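Local coordinates for protein glucanase (Clostridium thermocellum, PDB 5GXX) that probably hydrolyses internal beta-1,4-glucosidic bonds of cellulose, as a family 9 endoglucanase of the cellulosome, at residues Ser195-Trp198 / Asp199-Trp203. The protein carries 1 engineered substitution. Numbering follows the deposited sequence.
With CA (calcium ion), chain C.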
ATOM      1  N   SER A 195       8.382  39.552 -25.061  1.00 18.39           N
ATOM      2  CA  SER A 195       8.633  40.733 -25.872  1.00 18.53           C
ATOM      3  C   SER A 195       9.682  41.639 -25.227  1.00 19.30           C
ATOM      4  O   SER A 195      10.123  42.599 -25.838  1.00 20.80           O
ATOM      5  CB  SER A 195       7.338  41.525 -26.081  1.00 15.71           C
ATOM      6  OG  SER A 195       6.718  41.793 -24.835  1.00 16.83           O
ATOM      7  N   GLY A 196      10.062  41.361 -23.985  1.00 19.49           N
ATOM      8  CA  GLY A 196      10.894  42.287 -23.233  1.00 18.96           C
ATOM      9  C   GLY A 196      10.043  43.276 -22.460  1.00 18.88           C
ATOM     10  O   GLY A 196       8.820  43.114 -22.333  1.00 18.79           O
ATOM     11  N   PHE A 197      10.698  44.320 -21.966  1.00 18.59           N
ATOM     12  CA  PHE A 197      10.067  45.237 -21.023  1.00 18.82           C
ATOM     13  C   PHE A 197       9.839  46.653 -21.570  1.00 18.64           C
ATOM     14  O   PHE A 197       9.193  47.465 -20.908  1.00 18.25           O
ATOM     15  CB  PHE A 197      10.876  45.267 -19.715  1.00 19.59           C
ATOM     16  CG  PHE A 197      12.257  45.846 -19.890  1.00 18.97           C
ATOM     17  CD1 PHE A 197      12.399  47.204 -20.141  1.00 20.88           C
ATOM     18  CD2 PHE A 197      13.389  45.039 -19.893  1.00 20.09           C
ATOM     19  CE1 PHE A 197      13.644  47.775 -20.341  1.00 19.59           C
ATOM     20  CE2 PHE A 197      14.656  45.603 -20.114  1.00 18.94           C
ATOM     21  CZ  PHE A 197      14.776  46.969 -20.350  1.00 21.08           C
ATOM     22  N   TRP A 198      10.342  46.958 -22.766  1.00 19.26           N
ATOM     23  CA  TRP A 198      10.131  48.293 -23.324  1.00 18.97           C
ATOM     24  C   TRP A 198       8.654  48.617 -23.566  1.00 18.68           C
ATOM     25  O   TRP A 198       8.222  49.759 -23.368  1.00 19.19           O
ATOM     26  CB  TRP A 198      10.970  48.525 -24.588  1.00 19.42           C
ATOM     27  CG  TRP A 198      12.456  48.440 -24.351  1.00 20.48           C
ATOM     28  CD1 TRP A 198      13.302  47.473 -24.810  1.00 21.91           C
ATOM     29  CD2 TRP A 198      13.264  49.350 -23.592  1.00 23.79           C
ATOM     30  NE1 TRP A 198      14.591  47.726 -24.392  1.00 24.79           N
ATOM     31  CE2 TRP A 198      14.592  48.871 -23.638  1.00 24.92           C
ATOM     32  CE3 TRP A 198      12.992  50.524 -22.873  1.00 20.57           C
ATOM     33  CZ2 TRP A 198      15.651  49.531 -23.001  1.00 25.81           C
ATOM     34  CZ3 TRP A 198      14.054  51.186 -22.243  1.00 24.54           C
ATOM     35  CH2 TRP A 198      15.358  50.679 -22.310  1.00 23.77           C
ATOM     36  N   ASP A 199       7.876  47.634 -24.012  1.00 18.86           N
ATOM     37  CA  ASP A 199       6.448  47.865 -24.197  1.00 16.43           C
ATOM     38  C   ASP A 199       5.700  48.189 -22.897  1.00 17.55           C
ATOM     39  O   ASP A 199       4.822  49.049 -22.906  1.00 17.18           O
ATOM     40  CB  ASP A 199       5.790  46.662 -24.895  1.00 16.63           C
ATOM     41  CG  ASP A 199       6.110  45.339 -24.206  1.00 15.00           C
ATOM     42  OD1 ASP A 199       7.236  44.826 -24.389  1.00 20.53           O
ATOM     43  OD2 ASP A 199       5.237  44.804 -23.487  1.00 18.13           O
ATOM     44  N   GLU A 200       6.041  47.538 -21.788  1.00 17.08           N
ATOM     45  CA  GLU A 200       5.424  47.885 -20.506  1.00 16.38           C
ATOM     46  C   GLU A 200       5.786  49.307 -20.078  1.00 17.67           C
ATOM     47  O   GLU A 200       4.958  50.028 -19.518  1.00 16.66           O
ATOM     48  CB  GLU A 200       5.820  46.919 -19.382  1.00 14.99           C
ATOM     49  CG  GLU A 200       5.216  45.519 -19.444  1.00 16.55           C
ATOM     50  CD  GLU A 200       5.869  44.622 -20.467  1.00 19.94           C
ATOM     51  OE1 GLU A 200       6.917  45.024 -21.028  1.00 15.65           O
ATOM     52  OE2 GLU A 200       5.344  43.507 -20.709  1.00 17.55           O
ATOM     53  N   LEU A 201       7.032  49.707 -20.311  1.00 18.17           N
ATOM     54  CA  LEU A 201       7.393  51.084 -19.952  1.00 18.65           C
ATOM     55  C   LEU A 201       6.622  52.098 -20.785  1.00 18.20           C
ATOM     56  O   LEU A 201       6.194  53.122 -20.256  1.00 18.31           O
ATOM     57  CB  LEU A 201       8.905  51.345 -20.035  1.00 18.34           C
ATOM     58  CG  LEU A 201       9.779  50.514 -19.100  1.00 19.14           C
ATOM     59  CD1 LEU A 201      11.251  50.871 -19.408  1.00 22.38           C
ATOM     60  CD2 LEU A 201       9.441  50.799 -17.636  1.00 19.00           C
ATOM     61  N   LEU A 202       6.477  51.820 -22.078  1.00 17.29           N
ATOM     62  CA  LEU A 202       5.614  52.618 -22.949  1.00 17.64           C
ATOM     63  C   LEU A 202       4.179  52.726 -22.442  1.00 17.75           C
ATOM     64  O   LEU A 202       3.621  53.821 -22.355  1.00 17.67           O
ATOM     65  CB  LEU A 202       5.575  52.006 -24.358  1.00 17.20           C
ATOM     66  CG  LEU A 202       4.640  52.683 -25.367  1.00 18.88           C
ATOM     67  CD1 LEU A 202       4.996  54.151 -25.582  1.00 19.83           C
ATOM     68  CD2 LEU A 202       4.704  51.902 -26.674  1.00 21.52           C
ATOM     69  N   TRP A 203       3.578  51.577 -22.156  1.00 17.42           N
ATOM     70  CA  TRP A 203       2.197  51.469 -21.692  1.00 17.35           C
ATOM     71  C   TRP A 203       2.019  52.217 -20.381  1.00 17.49           C
ATOM     72  O   TRP A 203       1.104  53.025 -20.243  1.00 17.98           O
ATOM     73  CB  TRP A 203       1.885  49.975 -21.549  1.00 16.20           C
ATOM     74  CG  TRP A 203       0.574  49.473 -21.019  1.00 16.90           C
ATOM     75  CD1 TRP A 203       0.424  48.689 -19.923  1.00 15.66           C
ATOM     76  CD2 TRP A 203      -0.737  49.590 -21.607  1.00 14.47           C
ATOM     77  NE1 TRP A 203      -0.894  48.321 -19.754  1.00 14.33           N
ATOM     78  CE2 TRP A 203      -1.627  48.856 -20.782  1.00 15.38           C
ATOM     79  CE3 TRP A 203      -1.241  50.224 -22.746  1.00 15.63           C
ATOM     80  CZ2 TRP A 203      -2.995  48.764 -21.049  1.00 15.38           C
ATOM     81  CZ3 TRP A 203      -2.603  50.138 -22.995  1.00 15.11           C
ATOM     82  CH2 TRP A 203      -3.458  49.409 -22.161  1.00 15.67           C
TER
HETATM   83 CA    CA C 701       6.526  43.047 -22.658  1.00 17.22          CA
HETATM   84  O   HOH W   1       9.155  45.468 -26.164  1.00 32.56           O
HETATM   85  O   HOH W   2       7.025  41.050 -21.712  1.00 20.24           O
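A calcium site at the N-terminal start of helix 198-212, in the helical family 9 catalytic domain, joins Ser195 and Gly196 of the preceding loop to Asp199 and Glu200 of the first helical turn. Both carboxylates bind the ion bidentately. Asp199 reaches it with OD2 at 2.3 Å and, more loosely, with OD1 at 2.6 Å; Glu200 repeats this asymmetry, its OE2 the nearer oxygen and OE1 the farther. From the loop come the hydroxyl OG of Ser195, 2.5 Å from the calcium, and the carbonyl O of Gly196, at 2.3 Å. Water and the backbone O of Asp246 complete the shell, so eight oxygens surround the metal. Gly196 O and Glu200 OE1 lie only 3.0 Å apart, a closeness between two oxygens that their shared cation makes tolerable. Glu200 gets there by folding: its chain bends at chi2 (77°), turning the carboxylate back toward the loop. In Asp199, CG between backbone N and carbonyl carbon (chi1 52°) carries the carboxylate back to the loop, OD1 near Ser195 OG. A second water donates to both Ser195 O and Asp199 OD1, tying loop to carboxylate outside the coordination shell. Beside the site the helix is under way: Leu201 N donates to Phe197 O and Leu202 N to Trp198 O, the latter nearly straight at 169°. The edge of the Phe197 ring, at CE1, sits 3.5 Å above the centre of one Trp198 face, its plane inclined to the indole, while Tyr224 of helix 215-224 touches Trp198 and Leu201. One methyl of Leu201 serves both rings: its CD1 meets the edge of the Phe197 ring, close to the ring plane, at CD1 of Phe197, and approaches CE3 of Trp198 obliquely at 3.9 Å.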